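Long-range contacts in extracellular solute-binding protein family 1 (Kribbella flavida, PDB 5IXP), which probably binds a solute outside the cell and delivers it to an ABC transporter for uptake: residues I58-V63 with S273-P278; V77-H82 with I107-D112. All coordinates share one frame; numbering follows the deposited sequence.

How the contacts relate
Both contacts are buried and lie on the same side of the chain's centre, about 8 Å apart between their centres, yet they hold the same sheet in two different ways. Contact 1 is strand pairing: backbone amides and carbonyls of 58-63 and 273-278 do most of the work. Contact 2 packs a loop with a 3-10 turn, 77-82, against the start of strand 108-121, through one leucine on one tyrosine ring and bridging waters. They share a sheet, since strand 269-276 of contact 1 also borders strand 108-121, with Leu275 N 2.8 Å from Tyr109 O in a probable hydrogen bond. A second probable bond joins Val77 N to Val277 O.

Contact 1. Residues I58-V63 with S273-P278; sequences IEAMEV and SYLTVP
Ile58-Glu62 and Ser273-Thr276 run antiparallel, their axes 4.5 Å apart at closest approach and 152° between directions, with Glu59-Thr276 and Met61-Tyr274 as hydrogen-bonded pairs and Ala60-Leu275 and Glu62-Ser273 as non-hydrogen-bonded ones. Each of the hydrogen-bonded pairs makes two backbone bonds, from Glu59 N to Thr276 O and back, and from Met61 N to Tyr274 O and back. Glu59 O carries a further load: besides Thr276 N, it accepts from the hydroxyl Thr276 OG1 at 2.8 Å. That hydroxyl lies between its own backbone N and carbonyl carbon (chi1 70°), which turns it to the neighbouring strand. It approaches close to the carbonyl plane, whereas the amide of Thr276 sits well above it, 39° out.

On the same face, the selenomethionine Met61 crosses Thr276 at about a right angle, its SE 4.1 Å from Thr276 CG2. Val63 meets the Tyr274 ring at its edge, CG2 lying 3.9 Å from CE1, while the ring's hydroxyl bonds to Lys95 O. Farther along, Glu59 CG touches Pro278 CG at 3.8 Å, and the chain bends at chi2 to take its carboxylate to Ala56 N. The other face is oilier at one end: Ile58 CG2 rests 3.7 Å from Leu275 CB, and Leu275 CD2 reaches Ala60 CB at 4.2 Å. Helix 284-294 covers this patch, with Leu290 on Ile58 and Ala291 on Leu275; helices 38-51 and 66-70 pack on the Met61 side.

Strand 58-62 also pairs in parallel with strand 2-8. The antiparallel join between an early strand and one returning from over 200 residues later belongs to a mixed central sheet flanked by helices, as in lobes of periplasmic-binding-protein folds.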
loop_
_atom_site.group_PDB
_atom_site.type_symbol
_atom_site.label_atom_id
_atom_site.label_comp_id
_atom_site.label_asym_id
_atom_site.label_seq_id
_atom_site.Cartn_x
_atom_site.Cartn_y
_atom_site.Cartn_z
ATOM N N ILE A 58 -10.915 18.625 -6.783
ATOM C CA ILE A 58 -10.350 17.277 -6.799
ATOM C C ILE A 58 -9.661 17.076 -5.460
ATOM O O ILE A 58 -8.784 17.865 -5.091
ATOM C CB ILE A 58 -9.355 17.078 -7.959
ATOM C CG1 ILE A 58 -10.062 17.240 -9.310
ATOM C CG2 ILE A 58 -8.674 15.680 -7.863
ATOM C CD1 ILE A 58 -9.083 17.344 -10.517
ATOM N N GLU A 59 -10.053 16.029 -4.735
ATOM C CA GLU A 59 -9.452 15.689 -3.447
ATOM C C GLU A 59 -8.710 14.365 -3.575
ATOM O O GLU A 59 -9.324 13.336 -3.892
ATOM C CB GLU A 59 -10.512 15.592 -2.338
ATOM C CG GLU A 59 -11.117 16.943 -1.911
ATOM C CD GLU A 59 -10.239 17.712 -0.924
ATOM O OE1 GLU A 59 -9.208 17.165 -0.499
ATOM O OE2 GLU A 59 -10.591 18.865 -0.566
ATOM N N ALA A 60 -7.407 14.382 -3.286
ATOM C CA ALA A 60 -6.646 13.143 -3.290
ATOM C C ALA A 60 -6.943 12.339 -2.031
ATOM O O ALA A 60 -7.185 12.889 -0.952
ATOM C CB ALA A 60 -5.143 13.404 -3.389
HETATM N N MSE A 61 -6.905 11.024 -2.185
HETATM C CA MSE A 61 -7.245 10.093 -1.119
HETATM C C MSE A 61 -6.310 8.897 -1.194
HETATM O O MSE A 61 -6.193 8.270 -2.258
HETATM C CB MSE A 61 -8.699 9.642 -1.271
HETATM C CG MSE A 61 -9.426 9.386 -0.004
HETATM SE SE MSE A 61 -11.297 9.487 -0.352
HETATM C CE MSE A 61 -11.733 11.342 -0.075
ATOM N N GLU A 62 -5.647 8.572 -0.085
ATOM C CA GLU A 62 -4.851 7.353 -0.043
ATOM C C GLU A 62 -5.763 6.139 0.117
ATOM O O GLU A 62 -6.846 6.214 0.722
ATOM C CB GLU A 62 -3.822 7.398 1.095
ATOM C CG GLU A 62 -2.507 6.683 0.770
ATOM C CD GLU A 62 -2.395 5.285 1.380
ATOM O OE1 GLU A 62 -3.265 4.897 2.177
ATOM O OE2 GLU A 62 -1.421 4.577 1.071
ATOM N N VAL A 63 -5.317 5.006 -0.436
ATOM C CA VAL A 63 -6.181 3.830 -0.446
ATOM C C VAL A 63 -6.513 3.373 0.969
ATOM O O VAL A 63 -7.578 2.781 1.199
ATOM C CB VAL A 63 -5.552 2.688 -1.270
ATOM C CG1 VAL A 63 -4.266 2.170 -0.606
ATOM C CG2 VAL A 63 -6.582 1.575 -1.482
ATOM N N SER A 273 -2.883 5.916 -4.262
ATOM C CA SER A 273 -3.915 6.904 -3.982
ATOM C C SER A 273 -4.919 6.973 -5.128
ATOM O O SER A 273 -4.861 6.204 -6.092
ATOM C CB SER A 273 -3.297 8.286 -3.721
ATOM O OG SER A 273 -2.459 8.253 -2.578
ATOM N N TYR A 274 -5.865 7.906 -4.979
ATOM C CA TYR A 274 -6.975 8.134 -5.893
ATOM C C TYR A 274 -7.258 9.626 -5.946
ATOM O O TYR A 274 -7.017 10.351 -4.977
ATOM C CB TYR A 274 -8.287 7.415 -5.447
ATOM C CG TYR A 274 -8.172 5.923 -5.480
ATOM C CD1 TYR A 274 -7.622 5.233 -4.413
ATOM C CD2 TYR A 274 -8.584 5.208 -6.589
ATOM C CE1 TYR A 274 -7.484 3.867 -4.446
ATOM C CE2 TYR A 274 -8.458 3.817 -6.633
ATOM C CZ TYR A 274 -7.915 3.161 -5.559
ATOM O OH TYR A 274 -7.769 1.795 -5.586
ATOM N N LEU A 275 -7.760 10.077 -7.085
ATOM C CA LEU A 275 -8.347 11.405 -7.199
ATOM C C LEU A 275 -9.864 11.274 -7.141
ATOM O O LEU A 275 -10.448 10.441 -7.846
ATOM C CB LEU A 275 -7.907 12.094 -8.494
ATOM C CG LEU A 275 -6.382 12.180 -8.699
ATOM C CD1 LEU A 275 -6.089 12.972 -9.973
ATOM C CD2 LEU A 275 -5.697 12.820 -7.503
ATOM N N THR A 276 -10.496 12.078 -6.285
ATOM C CA THR A 276 -11.944 12.058 -6.113
ATOM C C THR A 276 -12.503 13.450 -6.377
ATOM O O THR A 276 -11.780 14.447 -6.334
ATOM C CB THR A 276 -12.359 11.614 -4.699
ATOM O OG1 THR A 276 -12.022 12.642 -3.742
ATOM C CG2 THR A 276 -11.681 10.294 -4.322
ATOM N N VAL A 277 -13.805 13.511 -6.641
ATOM C CA VAL A 277 -14.473 14.783 -6.921
ATOM C C VAL A 277 -15.672 14.904 -5.988
ATOM O O VAL A 277 -16.702 14.257 -6.216
ATOM C CB VAL A 277 -14.904 14.889 -8.394
ATOM C CG1 VAL A 277 -15.704 16.198 -8.632
ATOM C CG2 VAL A 277 -13.674 14.796 -9.335
ATOM N N PRO A 278 -15.583 15.712 -4.934
ATOM C CA PRO A 278 -16.731 15.883 -4.029
ATOM C C PRO A 278 -17.919 16.504 -4.748
ATOM O O PRO A 278 -17.764 17.270 -5.706
ATOM C CB PRO A 278 -16.198 16.833 -2.947
ATOM C CG PRO A 278 -14.734 16.765 -3.044
ATOM C CD PRO A 278 -14.411 16.482 -4.499
#

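Contact 2. Residues V77-H82 with I107-D112; sequences VDLRDH and IGYGTD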
loop_
_atom_site.group_PDB
_atom_site.type_symbol
_atom_site.label_atom_id
_atom_site.label_comp_id
_atom_site.label_asym_id
_atom_site.label_seq_id
_atom_site.Cartn_x
_atom_site.Cartn_y
_atom_site.Cartn_z
ATOM N N VAL A 77 -18.934 12.593 -6.384
ATOM C CA VAL A 77 -19.387 12.341 -7.742
ATOM C C VAL A 77 -19.140 10.880 -8.087
ATOM O O VAL A 77 -18.039 10.352 -7.886
ATOM C CB VAL A 77 -18.668 13.283 -8.716
ATOM C CG1 VAL A 77 -18.919 12.858 -10.162
ATOM C CG2 VAL A 77 -19.119 14.719 -8.481
ATOM N N ASP A 78 -20.181 10.206 -8.571
ATOM C CA ASP A 78 -20.007 8.917 -9.229
ATOM C C ASP A 78 -19.370 9.174 -10.587
ATOM O O ASP A 78 -20.006 9.738 -11.480
ATOM C CB ASP A 78 -21.360 8.218 -9.352
ATOM C CG ASP A 78 -21.268 6.852 -10.022
ATOM O OD1 ASP A 78 -20.145 6.381 -10.290
ATOM O OD2 ASP A 78 -22.337 6.241 -10.268
ATOM N N LEU A 79 -18.094 8.809 -10.737
ATOM C CA LEU A 79 -17.393 9.118 -11.974
ATOM C C LEU A 79 -17.966 8.360 -13.168
ATOM O O LEU A 79 -17.667 8.716 -14.313
ATOM C CB LEU A 79 -15.890 8.844 -11.798
ATOM C CG LEU A 79 -15.269 9.713 -10.675
ATOM C CD1 LEU A 79 -13.866 9.229 -10.277
ATOM C CD2 LEU A 79 -15.227 11.187 -11.058
ATOM N N ARG A 80 -18.797 7.346 -12.931
ATOM C CA ARG A 80 -19.534 6.736 -14.038
ATOM C C ARG A 80 -20.445 7.737 -14.726
ATOM O O ARG A 80 -20.751 7.581 -15.913
ATOM C CB ARG A 80 -20.338 5.544 -13.538
ATOM C CG ARG A 80 -19.475 4.340 -13.307
ATOM C CD ARG A 80 -19.861 3.640 -12.042
ATOM N NE ARG A 80 -20.846 2.598 -12.271
ATOM C CZ ARG A 80 -22.068 2.592 -11.751
ATOM N NH1 ARG A 80 -22.471 3.580 -10.960
ATOM N NH2 ARG A 80 -22.881 1.582 -12.014
ATOM N N ASP A 81 -20.889 8.773 -14.007
ATOM C CA ASP A 81 -21.658 9.830 -14.654
ATOM C C ASP A 81 -20.809 10.691 -15.571
ATOM O O ASP A 81 -21.360 11.569 -16.241
ATOM C CB ASP A 81 -22.342 10.721 -13.609
ATOM C CG ASP A 81 -23.415 9.984 -12.821
ATOM O OD1 ASP A 81 -24.045 9.058 -13.376
ATOM O OD2 ASP A 81 -23.640 10.342 -11.648
ATOM N N HIS A 82 -19.494 10.460 -15.627
ATOM C CA HIS A 82 -18.606 11.274 -16.446
ATOM C C HIS A 82 -17.628 10.415 -17.236
ATOM O O HIS A 82 -16.531 10.871 -17.572
ATOM C CB HIS A 82 -17.851 12.285 -15.583
ATOM C CG HIS A 82 -18.760 13.157 -14.782
ATOM N ND1 HIS A 82 -19.286 14.329 -15.275
ATOM C CD2 HIS A 82 -19.276 13.003 -13.541
ATOM C CE1 HIS A 82 -20.075 14.872 -14.365
ATOM N NE2 HIS A 82 -20.088 14.084 -13.303
ATOM N N ILE A 107 -15.898 6.243 -7.078
ATOM C CA ILE A 107 -15.675 7.570 -6.517
ATOM C C ILE A 107 -14.246 8.050 -6.680
ATOM O O ILE A 107 -13.953 9.201 -6.326
ATOM C CB ILE A 107 -16.090 7.643 -5.034
ATOM C CG1 ILE A 107 -15.206 6.753 -4.158
ATOM C CG2 ILE A 107 -17.578 7.289 -4.877
ATOM C CD1 ILE A 107 -15.363 7.062 -2.655
ATOM N N GLY A 108 -13.353 7.231 -7.218
ATOM C CA GLY A 108 -11.971 7.651 -7.392
ATOM C C GLY A 108 -11.339 7.103 -8.655
ATOM O O GLY A 108 -11.649 5.997 -9.109
ATOM N N TYR A 109 -10.430 7.902 -9.213
ATOM C CA TYR A 109 -9.544 7.492 -10.294
ATOM C C TYR A 109 -8.158 7.207 -9.724
ATOM O O TYR A 109 -7.562 8.074 -9.076
ATOM C CB TYR A 109 -9.449 8.587 -11.355
ATOM C CG TYR A 109 -10.651 8.715 -12.261
ATOM C CD1 TYR A 109 -11.436 7.607 -12.575
ATOM C CD2 TYR A 109 -10.973 9.938 -12.844
ATOM C CE1 TYR A 109 -12.519 7.709 -13.442
ATOM C CE2 TYR A 109 -12.062 10.058 -13.707
ATOM C CZ TYR A 109 -12.831 8.942 -13.997
ATOM O OH TYR A 109 -13.910 9.063 -14.859
ATOM N N GLY A 110 -7.633 6.015 -10.001
ATOM C CA GLY A 110 -6.416 5.573 -9.335
ATOM C C GLY A 110 -5.156 6.265 -9.845
ATOM O O GLY A 110 -4.947 6.432 -11.053
ATOM N N THR A 111 -4.300 6.667 -8.894
ATOM C CA THR A 111 -2.995 7.217 -9.233
ATOM C C THR A 111 -1.962 6.099 -9.150
ATOM O O THR A 111 -2.002 5.181 -9.975
ATOM C CB THR A 111 -2.641 8.413 -8.334
ATOM O OG1 THR A 111 -2.469 7.987 -6.976
ATOM C CG2 THR A 111 -3.762 9.460 -8.390
ATOM N N ASP A 112 -1.042 6.137 -8.182
ATOM C CA ASP A 112 0.011 5.127 -8.148
ATOM C C ASP A 112 -0.399 3.923 -7.285
ATOM O O ASP A 112 -1.490 3.880 -6.702
ATOM C CB ASP A 112 1.326 5.746 -7.666
ATOM C CG ASP A 112 1.249 6.277 -6.235
ATOM O OD1 ASP A 112 0.132 6.498 -5.722
ATOM O OD2 ASP A 112 2.321 6.486 -5.620
HETATM O O HOH W 1 -15.625 11.199 -6.821
HETATM O O HOH W 2 -14.095 11.468 -16.262
#
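Leu79 CD1 sits over the face of the Tyr109 ring, 3.6 Å from the centroid and just 6° off the ring normal, a CH-pi contact. The same methyl lies 3.7 Å from Gly108 C, while Leu79 CB covers the phenol end, 3.7 Å from Tyr109 OH. With CG anti to the carbonyl carbon (chi1 -61°) and CD1 extended beyond it, the methyl reaches the ring centre.

Water fills in the polar connections. One molecule, in the plane of the tyrosine ring at its edge, bonds to both Tyr109 OH and His82 O; another donates to Val77 O and lies 2.7 Å from Ile107 O.

Next to Leu79 in the chain, Asp78 OD1 accepts from Arg80 N in an Asx turn and also from Ile106 N, tying the turn to the residues just before the strand. Its other oxygen, OD2, forms a salt bridge with Arg80 NH1, though the hydrogen bond within it is weak. Trp91, whose ring plane is inclined about 15° to that of Tyr109, and Ala291 of helix 284-294 also meet this ring. A 3-10 turn thus packs against the beginning of a sheet strand, probably in one lobe of a solute-binding protein.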